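Local coordinates for LamCAT (Aquimarina, PDB 6JHJ), which probably hydrolyses the beta-glucan laminarin, as a family 16 glycoside hydrolase of a marine bacterium, at residues A[75-80]-A[194-199]; A[100-105]-A[114-119]. All blocks are in the same frame, centred on the assembly; numbering follows the deposited sequence.

Interaction 2 is a buried contact, and interaction 1 lies farther out and is only partly buried. Interaction 2 pairs strand 95-103 with strand 116-118 along three residue pairs. Interaction 1 fastens the loop 75-80 to the N-terminal part of strand 197-205 through a single bridge. Strands 95-103 and 197-205 are neighbours, so the two contacts lie side by side. Leu102 O accepts a probable hydrogen bond from Phe198 N, and Asp104 OD2 probably bonds to Ser77 OG. Interaction 1 adds a tyrosine-histidine bond and a lysine chain lying on backbone. Interaction 2 combines backbone bonds with apolar packing and a tryptophan beside an aspartate, at the probable active site.

Interaction 1: A[75-80]-A[194-199]; sequences RKSWKY and HNNFFI
Tyr80 and His194 meet rim to rim, with ring planes 76° apart. Tyr80 OH is hydrogen-bonded to His194 ND1 at 2.6 Å, near the plane of both rings. His194 NE2 is bonded to Ile183 O, so both ring nitrogens have partners and the imidazole is fixed in rotation. Lys79 has CG anti to its backbone N (chi1 -178°). This lays its chain along the other backbone, with Lys79 CD 3.3 Å from His194 O. Lys79 CG also sits over the centre of one face of the Tyr80 ring. Farther along, the Trp78 ring meets the end of Ile199 obliquely, Trp78 CZ3 lying 3.6 Å from Ile199 CD1. Trp78 and Phe197 form one antiparallel hydrogen-bonded pair. Trp78 N bonds to Phe197 O at 2.9 Å, and Phe197 N bonds back to Trp78 O. Ser77 OG passes Asn196 CB at 3.4 Å, but its polar partner is Asp104. Trp164 packs edge-to-face with both Tyr80 and Phe197. The contact is an isolated antiparallel bridge. It ties the loop leading into strand 81-88 to the N-terminal part of strand 197-205 in the beta-sandwich (jelly roll) of family 16.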
loop_
_atom_site.group_PDB
_atom_site.type_symbol
_atom_site.label_atom_id
_atom_site.label_comp_id
_atom_site.label_asym_id
_atom_site.label_seq_id
_atom_site.Cartn_x
_atom_site.Cartn_y
_atom_site.Cartn_z
ATOM N N ARG A 75 -8.552 -0.725 -14.049
ATOM C CA ARG A 75 -7.710 -0.321 -15.157
ATOM C C ARG A 75 -6.571 -1.281 -15.368
ATOM O O ARG A 75 -6.306 -1.659 -16.495
ATOM C CB ARG A 75 -7.100 1.058 -14.891
ATOM C CG ARG A 75 -8.090 2.131 -14.439
ATOM C CD ARG A 75 -8.749 2.794 -15.611
ATOM N NE ARG A 75 -7.711 3.230 -16.560
ATOM C CZ ARG A 75 -7.439 2.663 -17.740
ATOM N NH1 ARG A 75 -8.156 1.651 -18.226
ATOM N NH2 ARG A 75 -6.434 3.123 -18.453
ATOM N N LYS A 76 -5.848 -1.655 -14.292
ATOM C CA LYS A 76 -4.666 -2.483 -14.430
ATOM C C LYS A 76 -4.600 -3.445 -13.244
ATOM O O LYS A 76 -4.675 -3.013 -12.077
ATOM C CB LYS A 76 -3.399 -1.625 -14.438
ATOM C CG LYS A 76 -3.305 -0.618 -15.587
ATOM C CD LYS A 76 -3.073 -1.313 -16.933
ATOM C CE LYS A 76 -3.355 -0.363 -18.082
ATOM N NZ LYS A 76 -2.911 -0.974 -19.363
ATOM N N SER A 77 -4.378 -4.715 -13.551
ATOM C CA SER A 77 -4.159 -5.742 -12.531
ATOM C C SER A 77 -3.302 -6.840 -13.117
ATOM O O SER A 77 -3.170 -6.946 -14.366
ATOM C CB SER A 77 -5.497 -6.283 -11.998
ATOM O OG SER A 77 -6.168 -7.044 -12.940
ATOM N N TRP A 78 -2.678 -7.585 -12.221
ATOM C CA TRP A 78 -1.723 -8.590 -12.584
ATOM C C TRP A 78 -1.816 -9.811 -11.667
ATOM O O TRP A 78 -2.099 -9.705 -10.469
ATOM C CB TRP A 78 -0.291 -8.019 -12.455
ATOM C CG TRP A 78 -0.070 -6.767 -13.198
ATOM C CD1 TRP A 78 0.381 -6.605 -14.475
ATOM C CD2 TRP A 78 -0.376 -5.450 -12.708
ATOM N NE1 TRP A 78 0.439 -5.246 -14.783
ATOM C CE2 TRP A 78 -0.062 -4.528 -13.731
ATOM C CE3 TRP A 78 -0.896 -4.968 -11.494
ATOM C CZ2 TRP A 78 -0.176 -3.154 -13.550
ATOM C CZ3 TRP A 78 -0.992 -3.624 -11.316
ATOM C CH2 TRP A 78 -0.688 -2.723 -12.365
ATOM N N LYS A 79 -1.529 -10.978 -12.240
ATOM C CA LYS A 79 -1.354 -12.196 -11.522
ATOM C C LYS A 79 0.106 -12.566 -11.639
ATOM O O LYS A 79 0.582 -12.872 -12.747
ATOM C CB LYS A 79 -2.267 -13.342 -12.112
ATOM C CG LYS A 79 -2.075 -14.594 -11.277
ATOM C CD LYS A 79 -3.001 -15.694 -11.759
ATOM C CE LYS A 79 -2.505 -16.321 -13.011
ATOM N NZ LYS A 79 -3.396 -17.516 -13.133
ATOM N N TYR A 80 0.792 -12.599 -10.505
ATOM C CA TYR A 80 2.249 -12.840 -10.395
ATOM C C TYR A 80 3.042 -11.671 -10.952
ATOM O O TYR A 80 2.550 -10.932 -11.850
ATOM C CB TYR A 80 2.663 -14.146 -11.077
ATOM C CG TYR A 80 1.795 -15.314 -10.729
ATOM C CD1 TYR A 80 1.384 -15.536 -9.413
ATOM C CD2 TYR A 80 1.412 -16.264 -11.703
ATOM C CE1 TYR A 80 0.600 -16.624 -9.076
ATOM C CE2 TYR A 80 0.638 -17.345 -11.375
ATOM C CZ TYR A 80 0.263 -17.537 -10.047
ATOM O OH TYR A 80 -0.528 -18.596 -9.698
ATOM N N HIS A 194 -3.564 -16.533 -6.191
ATOM C CA HIS A 194 -3.415 -17.018 -7.564
ATOM C C HIS A 194 -4.445 -16.379 -8.493
ATOM O O HIS A 194 -4.891 -17.004 -9.430
ATOM C CB HIS A 194 -3.540 -18.545 -7.600
ATOM C CG HIS A 194 -2.493 -19.180 -6.802
ATOM N ND1 HIS A 194 -1.205 -19.323 -7.248
ATOM C CD2 HIS A 194 -2.503 -19.592 -5.521
ATOM C CE1 HIS A 194 -0.481 -19.843 -6.278
ATOM N NE2 HIS A 194 -1.241 -19.991 -5.224
ATOM N N ASN A 195 -4.783 -15.122 -8.229
ATOM C CA ASN A 195 -5.752 -14.313 -9.021
ATOM C C ASN A 195 -5.098 -12.969 -9.351
ATOM O O ASN A 195 -3.952 -12.700 -8.884
ATOM C CB ASN A 195 -6.980 -14.020 -8.165
ATOM C CG ASN A 195 -7.808 -15.234 -7.882
ATOM O OD1 ASN A 195 -7.793 -16.193 -8.652
ATOM N ND2 ASN A 195 -8.534 -15.211 -6.774
ATOM N N ASN A 196 -5.729 -12.112 -10.170
ATOM C CA ASN A 196 -5.177 -10.802 -10.457
ATOM C C ASN A 196 -5.381 -9.856 -9.264
ATOM O O ASN A 196 -6.396 -9.906 -8.599
ATOM C CB ASN A 196 -5.856 -10.144 -11.686
ATOM C CG ASN A 196 -5.888 -11.051 -12.887
ATOM O OD1 ASN A 196 -4.984 -11.739 -13.155
ATOM N ND2 ASN A 196 -7.073 -11.198 -13.475
ATOM N N PHE A 197 -4.397 -9.015 -9.012
ATOM C CA PHE A 197 -4.448 -7.993 -7.983
ATOM C C PHE A 197 -4.108 -6.650 -8.616
ATOM O O PHE A 197 -3.282 -6.586 -9.563
ATOM C CB PHE A 197 -3.360 -8.258 -6.918
ATOM C CG PHE A 197 -3.724 -9.318 -5.918
ATOM C CD1 PHE A 197 -3.949 -10.609 -6.318
ATOM C CD2 PHE A 197 -3.760 -9.039 -4.601
ATOM C CE1 PHE A 197 -4.342 -11.577 -5.361
ATOM C CE2 PHE A 197 -4.087 -9.967 -3.636
ATOM C CZ PHE A 197 -4.358 -11.253 -4.022
ATOM N N PHE A 198 -4.681 -5.595 -8.062
ATOM C CA PHE A 198 -4.402 -4.214 -8.414
ATOM C C PHE A 198 -3.578 -3.526 -7.310
ATOM O O PHE A 198 -3.514 -4.069 -6.207
ATOM C CB PHE A 198 -5.661 -3.444 -8.716
ATOM C CG PHE A 198 -6.608 -3.312 -7.600
ATOM C CD1 PHE A 198 -6.536 -2.248 -6.694
ATOM C CD2 PHE A 198 -7.643 -4.204 -7.449
ATOM C CE1 PHE A 198 -7.473 -2.150 -5.685
ATOM C CE2 PHE A 198 -8.560 -4.085 -6.448
ATOM C CZ PHE A 198 -8.487 -3.080 -5.538
ATOM N N ILE A 199 -3.000 -2.369 -7.654
ATOM C CA ILE A 199 -2.091 -1.661 -6.739
ATOM C C ILE A 199 -2.787 -0.507 -6.103
ATOM O O ILE A 199 -3.658 0.151 -6.734
ATOM C CB ILE A 199 -0.874 -1.147 -7.542
ATOM C CG1 ILE A 199 0.054 -2.309 -7.920
ATOM C CG2 ILE A 199 -0.092 -0.109 -6.774
ATOM C CD1 ILE A 199 1.110 -1.945 -8.957
#

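Interaction 2: A[100-105]-A[114-119]; sequences WMLGDN and CGAIDI
Trp100 carries its indole between its backbone N and carbonyl carbon (chi1 56°), and Asp118 holds its carboxylate beside its own backbone N (chi1 -64°). These torsions set the two groups side by side, pointing the same way, with planes 46° apart. Asp118 OD1 comes within 3.4 Å of Trp100 CB and lies oblique to the ring. Ala116 is probably the engineered site that replaces the family's catalytic glutamate. Its CB lies at the indole edge, 4.3 Å from Trp100 CE3. The indole NE1 bonds to Asn202. Asp118 OD2 lies close to Glu121 OE1.

Leu102 shares this face of the sheet. Its CD2 branch is 3.8 Å from Ala116 CB and also touches Cys114 SG. The other face carries Met101 and Ile117, whose CB atoms are 4.3 Å apart. Met101 CG meets Ile119 CD1 at 3.9 Å.

Met101 and Ile117 also bond through both backbones. The bond from Met101 N to Ile117 O is short at 2.8 Å but bent. Gly103 N adds a longer bond to Gly115 O, 3.2 Å. Beyond it, Asn105 OD1 lies close to Cys114 CB.

Ala116, Asp118 and Glu121 probably belong to the E-I-D-I-M-E active-site motif of family 16. The two strands run antiparallel in the family's beta-sandwich. Helix 106-109 lies in the connection between them. Strand 197-205 flanks strand 95-103, and strand 128-136 flanks strand 116-118. Ile162 of strand 158-164 packs against Met101, Ile117 and Ile119.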
loop_
_atom_site.group_PDB
_atom_site.type_symbol
_atom_site.label_atom_id
_atom_site.label_comp_id
_atom_site.label_asym_id
_atom_site.label_seq_id
_atom_site.Cartn_x
_atom_site.Cartn_y
_atom_site.Cartn_z
ATOM N N TRP A 100 0.560 -1.260 -1.582
ATOM C CA TRP A 100 -0.039 -2.552 -1.410
ATOM C C TRP A 100 -0.904 -2.933 -2.552
ATOM O O TRP A 100 -1.030 -2.182 -3.562
ATOM C CB TRP A 100 -0.834 -2.556 -0.113
ATOM C CG TRP A 100 -1.907 -1.545 0.117
ATOM C CD1 TRP A 100 -1.788 -0.197 0.159
ATOM C CD2 TRP A 100 -3.277 -1.820 0.494
ATOM N NE1 TRP A 100 -2.972 0.371 0.544
ATOM C CE2 TRP A 100 -3.913 -0.597 0.711
ATOM C CE3 TRP A 100 -4.019 -2.982 0.624
ATOM C CZ2 TRP A 100 -5.243 -0.515 1.134
ATOM C CZ3 TRP A 100 -5.335 -2.903 1.025
ATOM C CH2 TRP A 100 -5.939 -1.681 1.256
ATOM N N MET A 101 -1.469 -4.132 -2.455
ATOM C CA MET A 101 -2.309 -4.710 -3.526
ATOM C C MET A 101 -3.539 -5.387 -2.932
ATOM O O MET A 101 -3.440 -5.965 -1.841
ATOM C CB MET A 101 -1.520 -5.714 -4.347
ATOM C CG MET A 101 -0.176 -5.211 -4.779
ATOM S SD MET A 101 0.639 -6.388 -5.935
ATOM C CE MET A 101 -0.222 -6.040 -7.490
ATOM N N LEU A 102 -4.624 -5.395 -3.682
ATOM C CA LEU A 102 -5.853 -6.126 -3.378
ATOM C C LEU A 102 -6.288 -6.999 -4.547
ATOM O O LEU A 102 -6.117 -6.636 -5.697
ATOM C CB LEU A 102 -6.996 -5.171 -3.046
ATOM C CG LEU A 102 -7.001 -4.524 -1.676
ATOM C CD1 LEU A 102 -7.923 -3.314 -1.591
ATOM C CD2 LEU A 102 -7.347 -5.539 -0.611
ATOM N N GLY A 103 -6.959 -8.086 -4.256
ATOM C CA GLY A 103 -7.493 -8.959 -5.315
ATOM C C GLY A 103 -8.607 -8.216 -6.068
ATOM O O GLY A 103 -9.477 -7.579 -5.451
ATOM N N ASP A 104 -8.565 -8.265 -7.379
ATOM C CA ASP A 104 -9.638 -7.769 -8.255
ATOM C C ASP A 104 -11.003 -8.315 -7.829
ATOM O O ASP A 104 -11.996 -7.615 -8.005
ATOM C CB ASP A 104 -9.448 -8.284 -9.663
ATOM C CG ASP A 104 -8.561 -7.416 -10.497
ATOM O OD1 ASP A 104 -8.166 -6.314 -10.081
ATOM O OD2 ASP A 104 -8.301 -7.831 -11.639
ATOM N N ASN A 105 -11.068 -9.505 -7.239
ATOM C CA ASN A 105 -12.362 -10.094 -6.914
ATOM C C ASN A 105 -12.942 -9.511 -5.656
ATOM O O ASN A 105 -13.993 -9.931 -5.202
ATOM C CB ASN A 105 -12.273 -11.617 -6.878
ATOM C CG ASN A 105 -11.372 -12.137 -5.759
ATOM O OD1 ASN A 105 -10.803 -11.368 -4.931
ATOM N ND2 ASN A 105 -11.203 -13.423 -5.738
ATOM N N CYS A 114 -10.603 -11.469 -0.609
ATOM C CA CYS A 114 -9.902 -11.101 -1.855
ATOM C C CYS A 114 -8.409 -11.220 -1.771
ATOM O O CYS A 114 -7.736 -11.352 -2.813
ATOM C CB CYS A 114 -10.285 -9.731 -2.325
ATOM S SG CYS A 114 -9.888 -8.451 -1.095
ATOM N N GLY A 115 -7.887 -11.200 -0.559
ATOM C CA GLY A 115 -6.461 -11.143 -0.321
ATOM C C GLY A 115 -5.921 -9.716 -0.405
ATOM O O GLY A 115 -6.401 -8.897 -1.221
ATOM N N ALA A 116 -4.879 -9.434 0.372
ATOM C CA ALA A 116 -4.112 -8.240 0.220
ATOM C C ALA A 116 -2.645 -8.579 0.347
ATOM O O ALA A 116 -2.276 -9.382 1.242
ATOM C CB ALA A 116 -4.503 -7.211 1.291
ATOM N N ILE A 117 -1.804 -7.926 -0.440
ATOM C CA ILE A 117 -0.364 -8.051 -0.302
ATOM C C ILE A 117 0.136 -6.654 0.046
ATOM O O ILE A 117 0.093 -5.755 -0.832
ATOM C CB ILE A 117 0.342 -8.500 -1.623
ATOM C CG1 ILE A 117 -0.330 -9.700 -2.231
ATOM C CG2 ILE A 117 1.855 -8.762 -1.294
ATOM C CD1 ILE A 117 0.216 -10.081 -3.578
ATOM N N ASP A 118 0.553 -6.433 1.296
ATOM C CA ASP A 118 1.128 -5.168 1.676
ATOM C C ASP A 118 2.627 -5.209 1.356
ATOM O O ASP A 118 3.382 -5.948 2.030
ATOM C CB ASP A 118 0.921 -4.910 3.152
ATOM C CG ASP A 118 -0.566 -4.770 3.537
ATOM O OD1 ASP A 118 -1.262 -3.928 3.004
ATOM O OD2 ASP A 118 -1.017 -5.428 4.397
ATOM N N ILE A 119 3.076 -4.440 0.376
ATOM C CA ILE A 119 4.435 -4.441 -0.040
ATOM C C ILE A 119 5.264 -3.571 0.864
ATOM O O ILE A 119 6.410 -3.916 1.204
ATOM C CB ILE A 119 4.539 -3.945 -1.480
ATOM C CG1 ILE A 119 3.768 -4.870 -2.444
ATOM C CG2 ILE A 119 6.016 -3.848 -1.890
ATOM C CD1 ILE A 119 3.519 -4.249 -3.796
#